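Local coordinates for extracellular protein 11-1 (PDB 6ZUS) that is a secreted, zinc-binding avirulence effector of a fungal plant pathogen, from a family with epistatic interactions with plant resistance proteins, at residues A[7-12]-A[102-107]; A[43-48]-A[106-111]. One frame throughout, in Å; residues are numbered along the deposited sequence.

Interaction 1. Residues A[7-12]-A[102-107]; sequences KAVALK and KPYTER
Val9 and Leu11 of strand 6-20 pack against Tyr104 and Thr105 of helix 101-109 in a buried, largely apolar helix-on-sheet contact about 6 Å from the centre of the chain. The strand is an inner one of the four-stranded antiparallel sheet, flanked by strands 71-86 and 127-138, and the helix lies over one face of it. The local axes come within 9.9 Å at an angle of 45°, a spacing bridged by a single layer of side chains.

Leu11 gives the larger part of the strand's share, through its CD2 methyl. CD2 lies 4.2 Å from CE2 of Tyr104 and alongside the threonine, 3.4 Å from Thr105 OG1 and 3.9 Å from Thr105 CG2. The leucine and threonine side chains run past each other in opposite directions. Val9, two residues earlier on the same strand face, brings its CB to 4.4 Å from Tyr104 CE2; beta-branched and compact, it suits a strand position close to a ring. Tyr104 CG stands anti to the backbone N (chi1 168°), which extends the ring from the helix toward the sheet, where it also touches Ala82 and Val85 of the adjacent strand.

Each hydroxyl has its hydrogen-bond partner outside the strand, Thr105 OG1 with Val101 O one helical turn back and Tyr104 OH probably with Gln48 OE1. OG1 therefore meets the leucine methyl as packing alone, and the contact rests on shape and exclusion of water.

Interaction 2. Residues A[43-48]-A[106-111]; sequences KNDACQ and ERVLGR
Asp45 OD2 is gripped by two donors, Arg107 NH2 at 2.9 Å and the backbone N of Cys47, also at 2.9 Å. The second bond makes an Asx turn, set at the start of the type I beta turn from Asp45 to Gln48, in the loop between helix 31-40 and strand 57-64. The carboxylate thus shapes its own loop while tying it to the last turn of helix 101-109.

The other oxygen, Asp45 OD1, accepts from Arg107 NE at 2.8 Å, so the arginine binds side-on with two nitrogens, one to each oxygen. Both bonds are almost straight and reach the syn sides of the carboxylate; the two flat groups are only 17° from coplanar. Cys47 N instead comes from above the carboxylate plane. Such a set of donors would probably keep Asp45 ionised. Arg107, long enough to span the gap, bends at chi3 (-53°), which turns the NE edge of its guanidinium toward Asp45; NH1 goes to Asp98 O, which further fixes the group.

Cys47 SG, in a disulfide with Cys99, lies obliquely to that group, 3.3 Å from Arg107 NH2. Beside the ion pair, the branched Val108 packs its CG2 4.0 Å from Asp45 CB.

Helix 101-109 serves both contacts, whose centres are about 7 Å apart: its Tyr104 and Thr105 meet the sheet in interaction 1, and its Arg107 and Val108 hold the 43-48 loop in interaction 2. Tyr104 belongs to both sets of contacts. While CE2 is the ring atom nearest Val9 and Leu11, the opposite ring atom CD1 lies 3.7 Å from Asp45 OD2 and 4.0 Å from Cys47 CB, and the probable hydrogen bond from Tyr104 OH to Gln48 OE1 measures 2.6 Å. An apolar layer and an ionic clamp therefore combine to join loop, helix and sheet into one packed unit, away from the zinc sites.

Interaction 1. Residues A[7-12]-A[102-107]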
loop_
_atom_site.group_PDB
_atom_site.type_symbol
_atom_site.label_atom_id
_atom_site.label_comp_id
_atom_site.label_asym_id
_atom_site.label_seq_id
_atom_site.Cartn_x
_atom_site.Cartn_y
_atom_site.Cartn_z
ATOM N N LYS A 7 13.346 -8.402 2.743
ATOM C CA LYS A 7 12.934 -7.835 1.429
ATOM C C LYS A 7 12.504 -6.378 1.632
ATOM O O LYS A 7 12.191 -5.979 2.799
ATOM C CB LYS A 7 11.803 -8.674 0.826
ATOM C CG LYS A 7 10.603 -8.827 1.743
ATOM C CD LYS A 7 9.444 -9.547 1.157
ATOM C CE LYS A 7 8.274 -9.646 2.105
ATOM N NZ LYS A 7 8.332 -10.883 2.911
ATOM N N ALA A 8 12.545 -5.585 0.556
ATOM C CA ALA A 8 11.908 -4.267 0.494
ATOM C C ALA A 8 10.571 -4.471 -0.222
ATOM O O ALA A 8 10.522 -5.272 -1.178
ATOM C CB ALA A 8 12.777 -3.272 -0.195
ATOM N N VAL A 9 9.521 -3.813 0.293
ATOM C CA VAL A 9 8.122 -3.979 -0.195
ATOM C C VAL A 9 7.611 -2.594 -0.623
ATOM O O VAL A 9 7.618 -1.662 0.212
ATOM C CB VAL A 9 7.195 -4.646 0.841
ATOM C CG1 VAL A 9 5.792 -4.790 0.265
ATOM C CG2 VAL A 9 7.718 -6.005 1.300
ATOM N N ALA A 10 7.236 -2.455 -1.908
ATOM C CA ALA A 10 6.547 -1.287 -2.488
ATOM C C ALA A 10 5.063 -1.410 -2.105
ATOM O O ALA A 10 4.434 -2.357 -2.548
ATOM C CB ALA A 10 6.729 -1.229 -3.980
ATOM N N LEU A 11 4.565 -0.496 -1.289
ATOM C CA LEU A 11 3.167 -0.503 -0.737
ATOM C C LEU A 11 2.389 0.660 -1.344
ATOM O O LEU A 11 2.964 1.774 -1.558
ATOM C CB LEU A 11 3.209 -0.357 0.783
ATOM C CG LEU A 11 3.908 -1.488 1.543
ATOM C CD1 LEU A 11 4.299 -1.031 2.917
ATOM C CD2 LEU A 11 3.027 -2.708 1.631
ATOM N N LYS A 12 1.107 0.443 -1.533
ATOM C CA LYS A 12 0.219 1.520 -2.034
ATOM C C LYS A 12 -1.196 1.317 -1.491
ATOM O O LYS A 12 -1.725 0.175 -1.539
ATOM C CB LYS A 12 0.270 1.594 -3.559
ATOM C CG LYS A 12 -0.572 2.705 -4.130
ATOM C CD LYS A 12 -0.202 3.054 -5.523
ATOM C CE LYS A 12 -0.846 2.209 -6.566
ATOM N NZ LYS A 12 -0.987 2.993 -7.827
ATOM N N LYS A 102 1.165 -10.366 0.678
ATOM C CA LYS A 102 -0.301 -10.179 0.832
ATOM C C LYS A 102 -0.702 -9.960 2.298
ATOM O O LYS A 102 -1.266 -8.909 2.642
ATOM C CB LYS A 102 -1.041 -11.341 0.196
ATOM C CG LYS A 102 -2.518 -11.351 0.490
ATOM C CD LYS A 102 -3.129 -12.575 -0.149
ATOM C CE LYS A 102 -4.635 -12.609 -0.202
ATOM N NZ LYS A 102 -5.220 -12.209 1.081
ATOM N N PRO A 103 -0.460 -10.919 3.229
ATOM C CA PRO A 103 -0.888 -10.749 4.623
ATOM C C PRO A 103 -0.197 -9.538 5.262
ATOM O O PRO A 103 -0.877 -8.833 6.029
ATOM C CB PRO A 103 -0.551 -12.091 5.323
ATOM C CG PRO A 103 0.439 -12.755 4.416
ATOM C CD PRO A 103 0.114 -12.269 3.008
ATOM N N TYR A 104 1.110 -9.363 5.008
ATOM C CA TYR A 104 1.879 -8.217 5.562
ATOM C C TYR A 104 1.186 -6.906 5.151
ATOM O O TYR A 104 0.917 -6.051 5.995
ATOM C CB TYR A 104 3.338 -8.257 5.120
ATOM C CG TYR A 104 4.088 -6.984 5.397
ATOM C CD1 TYR A 104 4.573 -6.651 6.660
ATOM C CD2 TYR A 104 4.351 -6.090 4.377
ATOM C CE1 TYR A 104 5.235 -5.455 6.910
ATOM C CE2 TYR A 104 5.007 -4.891 4.603
ATOM C CZ TYR A 104 5.457 -4.563 5.865
ATOM O OH TYR A 104 6.081 -3.359 6.012
ATOM N N THR A 105 0.935 -6.711 3.850
ATOM C CA THR A 105 0.308 -5.473 3.315
ATOM C C THR A 105 -1.043 -5.256 3.990
ATOM O O THR A 105 -1.367 -4.134 4.448
ATOM C CB THR A 105 0.177 -5.517 1.783
ATOM O OG1 THR A 105 1.485 -5.722 1.237
ATOM C CG2 THR A 105 -0.499 -4.245 1.304
ATOM N N GLU A 106 -1.845 -6.306 4.084
ATOM C CA GLU A 106 -3.200 -6.183 4.693
ATOM C C GLU A 106 -3.111 -5.785 6.172
ATOM O O GLU A 106 -3.927 -4.926 6.579
ATOM C CB GLU A 106 -3.991 -7.463 4.462
ATOM C CG GLU A 106 -4.339 -7.635 3.024
ATOM C CD GLU A 106 -5.183 -8.869 2.737
ATOM O OE1 GLU A 106 -5.233 -9.741 3.660
ATOM O OE2 GLU A 106 -5.850 -8.937 1.646
ATOM N N ARG A 107 -2.117 -6.293 6.927
ATOM C CA ARG A 107 -1.908 -5.870 8.350
ATOM C C ARG A 107 -1.465 -4.405 8.441
ATOM O O ARG A 107 -1.990 -3.670 9.283
ATOM C CB ARG A 107 -0.923 -6.785 9.082
ATOM C CG ARG A 107 -1.471 -8.204 9.265
ATOM C CD ARG A 107 -0.668 -8.966 10.309
ATOM N NE ARG A 107 0.767 -8.957 10.019
ATOM C CZ ARG A 107 1.394 -9.835 9.245
ATOM N NH1 ARG A 107 0.746 -10.873 8.760
ATOM N NH2 ARG A 107 2.697 -9.716 9.029
#

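Interaction 2. Residues A[43-48]-A[106-111]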
loop_
_atom_site.group_PDB
_atom_site.type_symbol
_atom_site.label_atom_id
_atom_site.label_comp_id
_atom_site.label_asym_id
_atom_site.label_seq_id
_atom_site.Cartn_x
_atom_site.Cartn_y
_atom_site.Cartn_z
ATOM N N LYS A 43 3.425 0.860 11.577
ATOM C CA LYS A 43 4.909 0.886 11.290
ATOM C C LYS A 43 5.671 -0.047 12.253
ATOM O O LYS A 43 6.910 -0.206 12.073
ATOM C CB LYS A 43 5.368 2.350 11.192
ATOM C CG LYS A 43 4.479 3.149 10.231
ATOM C CD LYS A 43 5.074 4.242 9.459
ATOM C CE LYS A 43 4.067 4.840 8.496
ATOM N NZ LYS A 43 2.878 5.316 9.238
ATOM N N ASN A 44 4.951 -0.802 13.083
ATOM C CA ASN A 44 5.558 -1.732 14.063
ATOM C C ASN A 44 4.939 -3.119 13.927
ATOM O O ASN A 44 4.844 -3.837 14.942
ATOM C CB ASN A 44 5.419 -1.206 15.485
ATOM C CG ASN A 44 3.969 -1.082 15.872
ATOM O OD1 ASN A 44 3.085 -1.190 15.020
ATOM N ND2 ASN A 44 3.715 -0.860 17.155
ATOM N N ASP A 45 4.676 -3.557 12.696
ATOM C CA ASP A 45 4.300 -4.975 12.469
ATOM C C ASP A 45 5.431 -5.901 12.965
ATOM O O ASP A 45 6.616 -5.545 12.834
ATOM C CB ASP A 45 3.977 -5.234 11.002
ATOM C CG ASP A 45 3.407 -6.622 10.750
ATOM O OD1 ASP A 45 2.217 -6.802 11.068
ATOM O OD2 ASP A 45 4.157 -7.501 10.251
ATOM N N ALA A 46 5.083 -7.087 13.458
ATOM C CA ALA A 46 6.053 -8.120 13.869
ATOM C C ALA A 46 7.050 -8.410 12.737
ATOM O O ALA A 46 8.235 -8.718 13.049
ATOM C CB ALA A 46 5.307 -9.368 14.268
ATOM N N CYS A 47 6.621 -8.365 11.456
ATOM C CA CYS A 47 7.495 -8.630 10.264
ATOM C C CYS A 47 8.378 -7.436 9.877
ATOM O O CYS A 47 9.216 -7.600 8.968
ATOM C CB CYS A 47 6.675 -9.062 9.059
ATOM S SG CYS A 47 5.803 -10.603 9.443
ATOM N N GLN A 48 8.237 -6.287 10.522
ATOM C CA GLN A 48 9.008 -5.069 10.154
ATOM C C GLN A 48 10.480 -5.219 10.627
ATOM O O GLN A 48 10.700 -5.498 11.816
ATOM C CB GLN A 48 8.410 -3.799 10.783
ATOM C CG GLN A 48 8.771 -2.531 10.020
ATOM C CD GLN A 48 8.154 -2.533 8.628
ATOM O OE1 GLN A 48 6.992 -2.899 8.452
ATOM N NE2 GLN A 48 8.938 -2.117 7.649
ATOM N N GLU A 106 -1.845 -6.306 4.084
ATOM C CA GLU A 106 -3.200 -6.183 4.693
ATOM C C GLU A 106 -3.111 -5.785 6.172
ATOM O O GLU A 106 -3.927 -4.926 6.579
ATOM C CB GLU A 106 -3.991 -7.463 4.462
ATOM C CG GLU A 106 -4.339 -7.635 3.024
ATOM C CD GLU A 106 -5.183 -8.869 2.737
ATOM O OE1 GLU A 106 -5.233 -9.741 3.660
ATOM O OE2 GLU A 106 -5.850 -8.937 1.646
ATOM N N ARG A 107 -2.117 -6.293 6.927
ATOM C CA ARG A 107 -1.908 -5.870 8.350
ATOM C C ARG A 107 -1.465 -4.405 8.441
ATOM O O ARG A 107 -1.990 -3.670 9.283
ATOM C CB ARG A 107 -0.923 -6.785 9.082
ATOM C CG ARG A 107 -1.471 -8.204 9.265
ATOM C CD ARG A 107 -0.668 -8.966 10.309
ATOM N NE ARG A 107 0.767 -8.957 10.019
ATOM C CZ ARG A 107 1.394 -9.835 9.245
ATOM N NH1 ARG A 107 0.746 -10.873 8.760
ATOM N NH2 ARG A 107 2.697 -9.716 9.029
ATOM N N VAL A 108 -0.544 -3.986 7.591
ATOM C CA VAL A 108 0.097 -2.650 7.683
ATOM C C VAL A 108 -0.854 -1.568 7.140
ATOM O O VAL A 108 -0.907 -0.481 7.757
ATOM C CB VAL A 108 1.458 -2.706 6.956
ATOM C CG1 VAL A 108 2.008 -1.328 6.650
ATOM C CG2 VAL A 108 2.430 -3.548 7.782
ATOM N N LEU A 109 -1.488 -1.778 5.974
ATOM C CA LEU A 109 -2.373 -0.788 5.318
ATOM C C LEU A 109 -3.823 -0.957 5.796
ATOM O O LEU A 109 -4.603 0.034 5.685
ATOM C CB LEU A 109 -2.273 -0.894 3.785
ATOM C CG LEU A 109 -1.208 -0.002 3.139
ATOM C CD1 LEU A 109 0.188 -0.360 3.618
ATOM C CD2 LEU A 109 -1.247 -0.026 1.622
ATOM N N GLY A 110 -4.234 -2.153 6.237
ATOM C CA GLY A 110 -5.583 -2.359 6.807
ATOM C C GLY A 110 -6.666 -2.469 5.762
ATOM O O GLY A 110 -7.867 -2.294 6.113
ATOM N N ARG A 111 -6.293 -2.777 4.502
ATOM C CA ARG A 111 -7.250 -2.912 3.377
ATOM C C ARG A 111 -6.858 -4.149 2.578
ATOM O O ARG A 111 -5.647 -4.501 2.523
ATOM C CB ARG A 111 -7.238 -1.686 2.465
ATOM C CG ARG A 111 -7.469 -0.352 3.163
ATOM C CD ARG A 111 -8.872 -0.281 3.744
ATOM N NE ARG A 111 -9.064 1.017 4.354
ATOM C CZ ARG A 111 -10.235 1.637 4.578
ATOM N NH1 ARG A 111 -11.412 1.063 4.305
ATOM N NH2 ARG A 111 -10.183 2.845 5.129
#